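Side-chain contacts in N-(5'-phosphoribosyl)anthranilate isomerase (Thermococcus kodakarensis, PDB 5LHF), which catalyses the isomerisation of N-(5-phospho-beta-D-ribosyl)anthranilate to 1-(2-carboxyphenylamino)-1-deoxy-D-ribulose 5-phosphate, the third step of tryptophan synthesis from chorismate: residues Lys88-Leu93 with Tyr128-Ile133; Leu135-Gly140 with His145-Ser150; Ala151-Ala154 with Pro158-Leu161; Val188-Asn191 with Arg196-Ile199. All coordinates share one frame; numbering follows the deposited sequence.

Interaction 1 of 4, residues Lys88-Leu93 with Tyr128-Ile133; sequences KAVNRL and YEVDKI
N91 and E129 make the direct polar link: N91 ND2 donates to E129 OE1 at 2.8 Å, nearly straight at 164°. The bond lies almost in the amide plane of N91 but reaches OE1 from above the carboxylate, the two flat groups standing 80° apart. A second, indirect link uses the other end of the amide, where a water donates to N91 OD1 (2.9 Å) and accepts from the E129 backbone N (2.9 Å). K94 also reaches both N91 OD1 and E129 O. With a leucine at N91, the carboxylate of E129 would probably lose its amide donor and the water one of its two holders.

The apolar part belongs to V90, whose two methyls divide the work. CG2 sits at the edge of the Y128 ring, in its plane, 3.8 Å from CE1; CG1, swung anti to the backbone N (chi1 174°), meets V130 CG1 at 4.0 Å. The Y128 hydroxyl is spoken for by M85 O.

Amide and carboxylate thus lie beside a small apolar patch of V90, V130 and the Y128 ring edge at the protein surface, where helix 87-97 of a TIM barrel packs on the loop leading into strand 132-136.

Interaction 2 of 4, residues Leu135-Gly140 with His145-Ser150; sequences LDTGVG and HDYRVS
D146 reaches from the helix to the loop after strand 132-136, and its OD2 takes the G138 backbone N at 2.9 Å (153°) on the anti lone pair. R109 adds a salt bridge to the same oxygen. The other oxygen, OD1, is met nearly end-on by H145 ND1 at 3.1 Å, a bond lying in the imidazole plane, and bonds at both oxygens probably hold the group's rotation. G138 CA is itself 3.5 Å from OD2, leaving little room for a side chain at that glycine. Cutting D146 back to an alanine is likely to leave the G138 N-H without its acceptor, R109 without this carboxylate and the loop freer to move.

The close packing lies on the strand side. L135 CD1 rests 3.8 Å from S150 CB, and T137 CG2 lies 4.0 Å from S150 OG. T137 CB faces D146 CB at 4.2 Å, while its hydroxyl, set between the backbone N and the carbonyl carbon (chi1 63°), binds A162 O on the next strand. S150 OG turns back to its own helix and donates to D146 O at 2.9 Å, from the face of that carbonyl opposite S150 N.

Farther along, the contact thins out: V139 and G140 lead off to the exposed side, as does R148 on the helix, and none of them packs across.

Here the end of one barrel strand is tied to the first turns of the helix that follows, the strand-to-helix half of a beta-alpha-beta unit in a TIM barrel.

Interaction 3 of 4, residues Ala151-Ala154 with Pro158-Leu161; sequences AIIA and PIVL
The backbone N of I159 donates to a water at 3.1 Å, and that water in turn donates to A154 O at 3.2 Å. Helix and incoming strand are thus joined through one solvent molecule, and the polar link is made by backbone atoms at both ends. Both bonds are rather long, so the bridge is probably a modest one.

Everything else across the contact is apolar and centres on I159, whose two branches part company. CG1 takes the place between the backbone N and the carbonyl carbon (chi1 64°), and that choice lays it against A154, 3.9 Å from CB and 4.0 Å from CA. CG2 goes the other way and meets I153 CG2 at 3.9 Å, the two isoleucines crossing at about a right angle. Only this methyl of I153 takes part; the CG1 branch leads away from I159, and the side chain also touches L121, L122 and I125 of helix 114-126. The small methyl of A154 is consistent with the close approach of the chain entering strand 160-162: the CA atoms of A154 and I159 are 5.6 Å apart.

The chain then runs on into strand 160-162, where L161 touches T137 together with A173 and V177 of helix 170-177. I159 also rests on I133 and L135 of strand 132-136 and on P179. The contact therefore fills the layer between barrel and helices, where helix 143-156 hands over to strand 160-162, with helix 114-126 against I153 and strand 132-136 against I159.

Interaction 4 of 4, residues Val188-Asn191 with Arg196-Ile199; sequences VERN and RVLI
The backbones come nearest at V188 and L198, CA to CA 4.9 Å, and L198 CB lies 3.7 Å from V188 CA. L198 reaches along the backbone of 188-190, its CD1 coming to 3.3 Å from E189 O and 3.5 Å from E189 C. V188 turns its side chain to I199, CB against CG1 at 3.7 Å, the two crossing at about a right angle. At the outer margin R190, its chain bent at chi3 (-48°), reaches back to the helix start: NH2 stands 4.0 Å from both V197 CB, at the edge of the guanidinium, and L198 CG.

In the second shell, D195 places both partners, pairing with R190 NE through OD1 and with L198 N through OD2, while its backbone bonds to V188. E189 points elsewhere, to K194 and R37. I8 touches V188 and I199. Hairpin strands 189-190 and 193-194 thus sit on the first turn of the last TIM-barrel helix, 196-207.

Across the contact the grip is therefore van der Waals alone, leucine, valine and isoleucine against one another and the backbone. The charge of R190 is probably met largely by D195, so its guanidinium can lie against aliphatic carbon.

How the interactions relate
Interactions 2 and 3 are the buried pair and share helix 143-156, one at its first turns and the other nearer its end; L135 CD1 packs on both I159 and I153, and T137 on L161. Interaction 1 lies at the surface yet uses the same strand 132-136 as interaction 2, and it meets interaction 3 through neighbouring strands, where I133 O probably accepts from V160 N. Interaction 4 stands apart, partly buried and across the chain's centre from interaction 1, with nearest atoms about 18 Å away. Direct polar bonds cross in interactions 1 and 2, whereas interaction 3 is apolar with one water and interaction 4 is apolar with charges at its edge.

Interaction 1 of 4, residues Lys88-Leu93 with Tyr128-Ile133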
loop_
_atom_site.group_PDB
_atom_site.type_symbol
_atom_site.label_atom_id
_atom_site.label_comp_id
_atom_site.label_asym_id
_atom_site.label_seq_id
_atom_site.Cartn_x
_atom_site.Cartn_y
_atom_site.Cartn_z
ATOM N N LYS A 88 -2.665 17.550 -8.956
ATOM C CA LYS A 88 -2.905 17.855 -10.353
ATOM C C LYS A 88 -2.210 16.838 -11.255
ATOM O O LYS A 88 -2.807 16.343 -12.219
ATOM C CB LYS A 88 -2.442 19.285 -10.631
ATOM C CG LYS A 88 -2.454 19.701 -12.066
ATOM C CD LYS A 88 -1.125 19.456 -12.783
ATOM C CE LYS A 88 -0.848 20.603 -13.725
ATOM N NZ LYS A 88 -1.992 20.764 -14.616
ATOM N N ALA A 89 -0.961 16.490 -10.932
ATOM C CA ALA A 89 -0.257 15.451 -11.679
ATOM C C ALA A 89 -0.900 14.080 -11.477
ATOM O O ALA A 89 -1.002 13.289 -12.422
ATOM C CB ALA A 89 1.215 15.435 -11.273
ATOM N N VAL A 90 -1.336 13.777 -10.249
ATOM C CA VAL A 90 -2.101 12.555 -10.014
ATOM C C VAL A 90 -3.332 12.511 -10.914
ATOM O O VAL A 90 -3.631 11.482 -11.530
ATOM C CB VAL A 90 -2.480 12.445 -8.521
ATOM C CG1 VAL A 90 -3.397 11.247 -8.287
ATOM C CG2 VAL A 90 -1.236 12.303 -7.674
ATOM N N ASN A 91 -4.058 13.630 -11.018
ATOM C CA ASN A 91 -5.256 13.660 -11.851
ATOM C C ASN A 91 -4.926 13.508 -13.328
ATOM O O ASN A 91 -5.689 12.883 -14.074
ATOM C CB ASN A 91 -6.029 14.954 -11.614
ATOM C CG ASN A 91 -6.914 14.886 -10.386
ATOM O OD1 ASN A 91 -6.936 13.883 -9.664
ATOM N ND2 ASN A 91 -7.648 15.960 -10.138
ATOM N N ARG A 92 -3.802 14.080 -13.777
ATOM C CA ARG A 92 -3.417 13.922 -15.173
ATOM C C ARG A 92 -3.253 12.453 -15.531
ATOM O O ARG A 92 -3.620 12.031 -16.633
ATOM C CB ARG A 92 -2.126 14.704 -15.478
ATOM C CG ARG A 92 -2.284 16.235 -15.549
ATOM C CD ARG A 92 -1.077 16.904 -16.242
ATOM N NE ARG A 92 -0.845 16.332 -17.564
ATOM C CZ ARG A 92 0.313 16.378 -18.222
ATOM N NH1 ARG A 92 1.381 16.970 -17.697
ATOM N NH2 ARG A 92 0.401 15.804 -19.412
ATOM N N LEU A 93 -2.702 11.652 -14.611
ATOM C CA LEU A 93 -2.524 10.234 -14.888
ATOM C C LEU A 93 -3.860 9.516 -15.037
ATOM O O LEU A 93 -4.013 8.672 -15.925
ATOM C CB LEU A 93 -1.691 9.590 -13.785
ATOM C CG LEU A 93 -0.224 10.016 -13.780
ATOM C CD1 LEU A 93 0.429 9.578 -12.481
ATOM C CD2 LEU A 93 0.493 9.363 -14.977
ATOM N N TYR A 128 -6.318 15.430 -2.398
ATOM C CA TYR A 128 -6.243 14.444 -3.464
ATOM C C TYR A 128 -7.617 13.866 -3.773
ATOM O O TYR A 128 -8.502 13.808 -2.912
ATOM C CB TYR A 128 -5.275 13.306 -3.097
ATOM C CG TYR A 128 -3.825 13.723 -3.113
ATOM C CD1 TYR A 128 -3.030 13.496 -4.234
ATOM C CD2 TYR A 128 -3.249 14.365 -2.025
ATOM C CE1 TYR A 128 -1.701 13.885 -4.262
ATOM C CE2 TYR A 128 -1.918 14.764 -2.047
ATOM C CZ TYR A 128 -1.150 14.520 -3.173
ATOM O OH TYR A 128 0.171 14.895 -3.216
ATOM N N GLU A 129 -7.780 13.435 -5.018
ATOM C CA GLU A 129 -8.935 12.660 -5.460
ATOM C C GLU A 129 -8.402 11.308 -5.915
ATOM O O GLU A 129 -7.897 11.181 -7.035
ATOM C CB GLU A 129 -9.693 13.372 -6.581
ATOM C CG GLU A 129 -10.013 14.838 -6.306
ATOM C CD GLU A 129 -10.105 15.665 -7.568
ATOM O OE1 GLU A 129 -9.194 16.484 -7.807
ATOM O OE2 GLU A 129 -11.083 15.496 -8.325
ATOM N N VAL A 130 -8.499 10.295 -5.051
ATOM C CA VAL A 130 -7.933 8.983 -5.331
ATOM C C VAL A 130 -8.913 7.903 -4.898
ATOM O O VAL A 130 -9.815 8.134 -4.088
ATOM C CB VAL A 130 -6.563 8.781 -4.644
ATOM C CG1 VAL A 130 -5.501 9.581 -5.382
ATOM C CG2 VAL A 130 -6.627 9.218 -3.186
ATOM N N ASP A 131 -8.742 6.716 -5.485
ATOM C CA ASP A 131 -9.588 5.588 -5.127
ATOM C C ASP A 131 -9.346 5.172 -3.683
ATOM O O ASP A 131 -10.292 4.857 -2.951
ATOM C CB ASP A 131 -9.333 4.417 -6.083
ATOM C CG ASP A 131 -10.339 3.273 -5.912
ATOM O OD1 ASP A 131 -11.558 3.541 -5.936
ATOM O OD2 ASP A 131 -9.909 2.104 -5.750
ATOM N N LYS A 132 -8.086 5.183 -3.243
ATOM C CA LYS A 132 -7.739 4.580 -1.964
ATOM C C LYS A 132 -6.644 5.380 -1.282
ATOM O O LYS A 132 -5.768 5.955 -1.934
ATOM C CB LYS A 132 -7.282 3.121 -2.120
ATOM C CG LYS A 132 -8.400 2.115 -2.365
ATOM C CD LYS A 132 -7.888 0.687 -2.170
ATOM C CE LYS A 132 -8.904 -0.371 -2.602
ATOM N NZ LYS A 132 -9.983 -0.602 -1.612
ATOM N N ILE A 133 -6.701 5.384 0.048
ATOM C CA ILE A 133 -5.748 6.069 0.913
ATOM C C ILE A 133 -4.973 5.010 1.679
ATOM O O ILE A 133 -5.572 4.202 2.403
ATOM C CB ILE A 133 -6.460 7.012 1.897
ATOM C CG1 ILE A 133 -7.173 8.152 1.161
ATOM C CG2 ILE A 133 -5.495 7.526 2.958
ATOM C CD1 ILE A 133 -6.250 9.057 0.437
HETATM O O HOH W 1 -5.853 14.069 -7.029
#

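Interaction 2 of 4, residues Leu135-Gly140 with His145-Ser150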
loop_
_atom_site.group_PDB
_atom_site.type_symbol
_atom_site.label_atom_id
_atom_site.label_comp_id
_atom_site.label_asym_id
_atom_site.label_seq_id
_atom_site.Cartn_x
_atom_site.Cartn_y
_atom_site.Cartn_z
ATOM N N LEU A 135 -2.051 4.495 4.608
ATOM C CA LEU A 135 -1.319 5.141 5.693
ATOM C C LEU A 135 -0.117 4.267 6.038
ATOM O O LEU A 135 -0.275 3.142 6.527
ATOM C CB LEU A 135 -2.214 5.369 6.919
ATOM C CG LEU A 135 -3.410 6.317 6.762
ATOM C CD1 LEU A 135 -4.121 6.584 8.099
ATOM C CD2 LEU A 135 -2.975 7.621 6.122
ATOM N N ASP A 136 1.078 4.788 5.799
ATOM C CA ASP A 136 2.320 4.044 6.003
ATOM C C ASP A 136 2.887 4.384 7.382
ATOM O O ASP A 136 3.468 5.455 7.574
ATOM C CB ASP A 136 3.305 4.383 4.889
ATOM C CG ASP A 136 4.513 3.477 4.889
ATOM O OD1 ASP A 136 5.567 3.916 4.399
ATOM O OD2 ASP A 136 4.419 2.332 5.382
ATOM N N THR A 137 2.749 3.462 8.332
ATOM C CA THR A 137 3.167 3.678 9.714
ATOM C C THR A 137 4.649 3.349 9.909
ATOM O O THR A 137 5.231 2.540 9.184
ATOM C CB THR A 137 2.325 2.832 10.667
ATOM O OG1 THR A 137 2.543 1.445 10.391
ATOM C CG2 THR A 137 0.851 3.144 10.490
ATOM N N GLY A 138 5.250 3.972 10.926
ATOM C CA GLY A 138 6.677 3.881 11.173
ATOM C C GLY A 138 7.054 2.853 12.226
ATOM O O GLY A 138 6.256 1.990 12.611
ATOM N N VAL A 139 8.294 2.962 12.720
ATOM C CA VAL A 139 8.867 1.946 13.604
ATOM C C VAL A 139 9.198 2.512 14.980
ATOM O O VAL A 139 8.886 3.666 15.283
ATOM C CB VAL A 139 10.119 1.315 12.967
ATOM C CG1 VAL A 139 9.744 0.634 11.666
ATOM C CG2 VAL A 139 11.217 2.382 12.743
ATOM N N GLY A 140 9.819 1.691 15.833
ATOM C CA GLY A 140 10.250 2.196 17.123
ATOM C C GLY A 140 9.082 2.557 18.032
ATOM O O GLY A 140 7.927 2.168 17.813
ATOM N N HIS A 145 2.051 5.868 18.703
ATOM C CA HIS A 145 1.547 7.177 18.305
ATOM C C HIS A 145 0.981 7.142 16.892
ATOM O O HIS A 145 -0.038 7.783 16.604
ATOM C CB HIS A 145 2.677 8.201 18.405
ATOM C CG HIS A 145 2.435 9.460 17.629
ATOM N ND1 HIS A 145 2.666 9.558 16.273
ATOM C CD2 HIS A 145 2.008 10.682 18.027
ATOM C CE1 HIS A 145 2.375 10.780 15.867
ATOM N NE2 HIS A 145 1.974 11.483 16.912
ATOM N N ASP A 146 1.642 6.417 15.990
ATOM C CA ASP A 146 1.167 6.347 14.612
ATOM C C ASP A 146 -0.190 5.660 14.529
ATOM O O ASP A 146 -1.053 6.080 13.752
ATOM C CB ASP A 146 2.195 5.636 13.735
ATOM C CG ASP A 146 3.505 6.404 13.622
ATOM O OD1 ASP A 146 3.599 7.517 14.177
ATOM O OD2 ASP A 146 4.435 5.891 12.963
ATOM N N TYR A 147 -0.401 4.605 15.324
ATOM C CA TYR A 147 -1.718 3.967 15.364
ATOM C C TYR A 147 -2.794 4.931 15.866
ATOM O O TYR A 147 -3.923 4.932 15.362
ATOM C CB TYR A 147 -1.688 2.725 16.258
ATOM C CG TYR A 147 -0.967 1.504 15.713
ATOM C CD1 TYR A 147 -0.543 1.424 14.391
ATOM C CD2 TYR A 147 -0.708 0.420 16.545
ATOM C CE1 TYR A 147 0.120 0.283 13.919
ATOM C CE2 TYR A 147 -0.053 -0.714 16.082
ATOM C CZ TYR A 147 0.359 -0.779 14.784
ATOM O OH TYR A 147 1.005 -1.920 14.361
ATOM N N ARG A 148 -2.474 5.744 16.876
ATOM C CA ARG A 148 -3.471 6.679 17.394
ATOM C C ARG A 148 -3.869 7.706 16.345
ATOM O O ARG A 148 -5.045 8.079 16.244
ATOM C CB ARG A 148 -2.941 7.388 18.638
ATOM C CG ARG A 148 -2.768 6.491 19.818
ATOM C CD ARG A 148 -1.890 7.155 20.849
ATOM N NE ARG A 148 -1.218 6.188 21.704
ATOM C CZ ARG A 148 -1.796 5.549 22.711
ATOM N NH1 ARG A 148 -3.068 5.764 22.995
ATOM N NH2 ARG A 148 -1.100 4.694 23.432
ATOM N N VAL A 149 -2.896 8.192 15.570
ATOM C CA VAL A 149 -3.208 9.093 14.466
ATOM C C VAL A 149 -4.079 8.381 13.441
ATOM O O VAL A 149 -5.114 8.902 13.006
ATOM C CB VAL A 149 -1.913 9.621 13.825
ATOM C CG1 VAL A 149 -2.231 10.432 12.565
ATOM C CG2 VAL A 149 -1.114 10.450 14.830
ATOM N N SER A 150 -3.668 7.170 13.042
ATOM C CA SER A 150 -4.365 6.461 11.979
ATOM C C SER A 150 -5.795 6.142 12.380
ATOM O O SER A 150 -6.707 6.175 11.539
ATOM C CB SER A 150 -3.603 5.182 11.621
ATOM O OG SER A 150 -2.279 5.496 11.214
#

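Interaction 3 of 4, residues Ala151-Ala154 with Pro158-Leu161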
loop_
_atom_site.group_PDB
_atom_site.type_symbol
_atom_site.label_atom_id
_atom_site.label_comp_id
_atom_site.label_asym_id
_atom_site.label_seq_id
_atom_site.Cartn_x
_atom_site.Cartn_y
_atom_site.Cartn_z
ATOM N N ALA A 151 -6.013 5.829 13.663
ATOM C CA ALA A 151 -7.363 5.520 14.116
ATOM C C ALA A 151 -8.301 6.703 13.915
ATOM O O ALA A 151 -9.475 6.515 13.576
ATOM C CB ALA A 151 -7.341 5.087 15.583
ATOM N N ILE A 152 -7.800 7.927 14.084
ATOM C CA ILE A 152 -8.633 9.098 13.830
ATOM C C ILE A 152 -8.922 9.240 12.337
ATOM O O ILE A 152 -10.057 9.526 11.936
ATOM C CB ILE A 152 -7.969 10.360 14.410
ATOM C CG1 ILE A 152 -7.883 10.256 15.939
ATOM C CG2 ILE A 152 -8.747 11.601 14.002
ATOM C CD1 ILE A 152 -7.040 11.355 16.602
ATOM N N ILE A 153 -7.906 9.030 11.493
ATOM C CA ILE A 153 -8.093 9.129 10.049
ATOM C C ILE A 153 -9.093 8.089 9.561
ATOM O O ILE A 153 -9.887 8.354 8.647
ATOM C CB ILE A 153 -6.745 8.977 9.320
ATOM C CG1 ILE A 153 -5.669 9.888 9.928
ATOM C CG2 ILE A 153 -6.926 9.232 7.830
ATOM C CD1 ILE A 153 -5.943 11.349 9.782
ATOM N N ALA A 154 -9.062 6.884 10.146
ATOM C CA ALA A 154 -9.876 5.779 9.655
ATOM C C ALA A 154 -11.364 6.014 9.861
ATOM O O ALA A 154 -12.174 5.325 9.234
ATOM C CB ALA A 154 -9.467 4.463 10.338
ATOM N N PRO A 158 -12.062 5.167 4.376
ATOM C CA PRO A 158 -11.768 3.722 4.456
ATOM C C PRO A 158 -10.308 3.449 4.096
ATOM O O PRO A 158 -9.951 3.046 2.994
ATOM C CB PRO A 158 -12.749 3.125 3.445
ATOM C CG PRO A 158 -12.922 4.201 2.428
ATOM C CD PRO A 158 -12.820 5.513 3.161
ATOM N N ILE A 159 -9.423 3.686 5.059
ATOM C CA ILE A 159 -7.996 3.711 4.753
ATOM C C ILE A 159 -7.438 2.289 4.722
ATOM O O ILE A 159 -8.015 1.347 5.273
ATOM C CB ILE A 159 -7.232 4.593 5.760
ATOM C CG1 ILE A 159 -7.313 4.008 7.172
ATOM C CG2 ILE A 159 -7.762 6.039 5.730
ATOM C CD1 ILE A 159 -6.013 3.451 7.690
ATOM N N VAL A 160 -6.297 2.140 4.053
ATOM C CA VAL A 160 -5.516 0.909 4.057
ATOM C C VAL A 160 -4.332 1.132 4.989
ATOM O O VAL A 160 -3.516 2.034 4.760
ATOM C CB VAL A 160 -5.031 0.539 2.643
ATOM C CG1 VAL A 160 -4.176 -0.734 2.679
ATOM C CG2 VAL A 160 -6.205 0.366 1.686
ATOM N N LEU A 161 -4.240 0.331 6.046
ATOM C CA LEU A 161 -3.158 0.451 7.019
ATOM C C LEU A 161 -1.956 -0.366 6.565
ATOM O O LEU A 161 -2.101 -1.537 6.195
ATOM C CB LEU A 161 -3.616 -0.033 8.394
ATOM C CG LEU A 161 -2.624 0.126 9.556
ATOM C CD1 LEU A 161 -2.338 1.588 9.868
ATOM C CD2 LEU A 161 -3.163 -0.622 10.805
HETATM O O HOH W 2 -10.892 2.914 7.649
#

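Interaction 4 of 4, residues Val188-Asn191 with Arg196-Ile199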
loop_
_atom_site.group_PDB
_atom_site.type_symbol
_atom_site.label_atom_id
_atom_site.label_comp_id
_atom_site.label_asym_id
_atom_site.label_seq_id
_atom_site.Cartn_x
_atom_site.Cartn_y
_atom_site.Cartn_z
ATOM N N VAL A 188 5.215 -11.315 5.425
ATOM C CA VAL A 188 4.821 -12.651 4.971
ATOM C C VAL A 188 5.879 -13.229 4.036
ATOM O O VAL A 188 5.587 -14.091 3.201
ATOM C CB VAL A 188 3.419 -12.648 4.318
ATOM C CG1 VAL A 188 2.323 -12.325 5.365
ATOM C CG2 VAL A 188 3.339 -11.674 3.143
ATOM N N GLU A 189 7.119 -12.768 4.188
ATOM C CA GLU A 189 8.256 -13.315 3.460
ATOM C C GLU A 189 9.092 -14.238 4.342
ATOM O O GLU A 189 9.401 -13.909 5.490
ATOM C CB GLU A 189 9.142 -12.186 2.938
ATOM C CG GLU A 189 8.494 -11.393 1.821
ATOM C CD GLU A 189 9.275 -10.153 1.418
ATOM O OE1 GLU A 189 8.723 -9.378 0.619
ATOM O OE2 GLU A 189 10.418 -9.944 1.892
ATOM N N ARG A 190 9.503 -15.364 3.778
ATOM C CA ARG A 190 10.487 -16.236 4.402
ATOM C C ARG A 190 11.738 -16.177 3.537
ATOM O O ARG A 190 11.704 -16.560 2.363
ATOM C CB ARG A 190 9.959 -17.667 4.542
ATOM C CG ARG A 190 10.892 -18.603 5.308
ATOM C CD ARG A 190 10.437 -20.059 5.269
ATOM N NE ARG A 190 9.019 -20.193 5.585
ATOM C CZ ARG A 190 8.519 -20.197 6.818
ATOM N NH1 ARG A 190 9.318 -20.083 7.874
ATOM N NH2 ARG A 190 7.207 -20.312 6.999
ATOM N N ASN A 191 12.829 -15.674 4.112
ATOM C CA ASN A 191 14.070 -15.430 3.377
ATOM C C ASN A 191 13.790 -14.643 2.101
ATOM O O ASN A 191 14.283 -14.975 1.026
ATOM C CB ASN A 191 14.804 -16.743 3.061
ATOM C CG ASN A 191 16.235 -16.511 2.589
ATOM O OD1 ASN A 191 16.876 -15.540 2.990
ATOM N ND2 ASN A 191 16.730 -17.385 1.715
ATOM N N ARG A 196 3.746 -19.267 1.923
ATOM C CA ARG A 196 2.342 -19.663 2.084
ATOM C C ARG A 196 1.956 -19.782 3.553
ATOM O O ARG A 196 0.852 -19.387 3.948
ATOM C CB ARG A 196 2.068 -20.986 1.360
ATOM C CG ARG A 196 0.584 -21.389 1.344
ATOM C CD ARG A 196 0.191 -22.324 2.492
ATOM N NE ARG A 196 0.998 -23.542 2.506
ATOM C CZ ARG A 196 0.943 -24.467 3.457
ATOM N NH1 ARG A 196 0.106 -24.328 4.479
ATOM N NH2 ARG A 196 1.721 -25.537 3.384
ATOM N N VAL A 197 2.843 -20.325 4.385
ATOM C CA VAL A 197 2.471 -20.521 5.782
ATOM C C VAL A 197 2.377 -19.185 6.509
ATOM O O VAL A 197 1.453 -18.963 7.308
ATOM C CB VAL A 197 3.451 -21.486 6.469
ATOM C CG1 VAL A 197 3.336 -21.363 7.986
ATOM C CG2 VAL A 197 3.177 -22.923 6.013
ATOM N N LEU A 198 3.290 -18.247 6.212
ATOM C CA LEU A 198 3.183 -16.901 6.781
ATOM C C LEU A 198 1.923 -16.192 6.301
ATOM O O LEU A 198 1.262 -15.492 7.083
ATOM C CB LEU A 198 4.416 -16.064 6.430
ATOM C CG LEU A 198 5.712 -16.559 7.064
ATOM C CD1 LEU A 198 6.839 -15.594 6.724
ATOM C CD2 LEU A 198 5.552 -16.728 8.589
ATOM N N ILE A 199 1.586 -16.329 5.017
ATOM C CA ILE A 199 0.373 -15.695 4.510
ATOM C C ILE A 199 -0.859 -16.275 5.200
ATOM O O ILE A 199 -1.773 -15.536 5.588
ATOM C CB ILE A 199 0.283 -15.809 2.972
ATOM C CG1 ILE A 199 1.368 -14.935 2.321
ATOM C CG2 ILE A 199 -1.097 -15.344 2.494
ATOM C CD1 ILE A 199 1.572 -15.185 0.794
#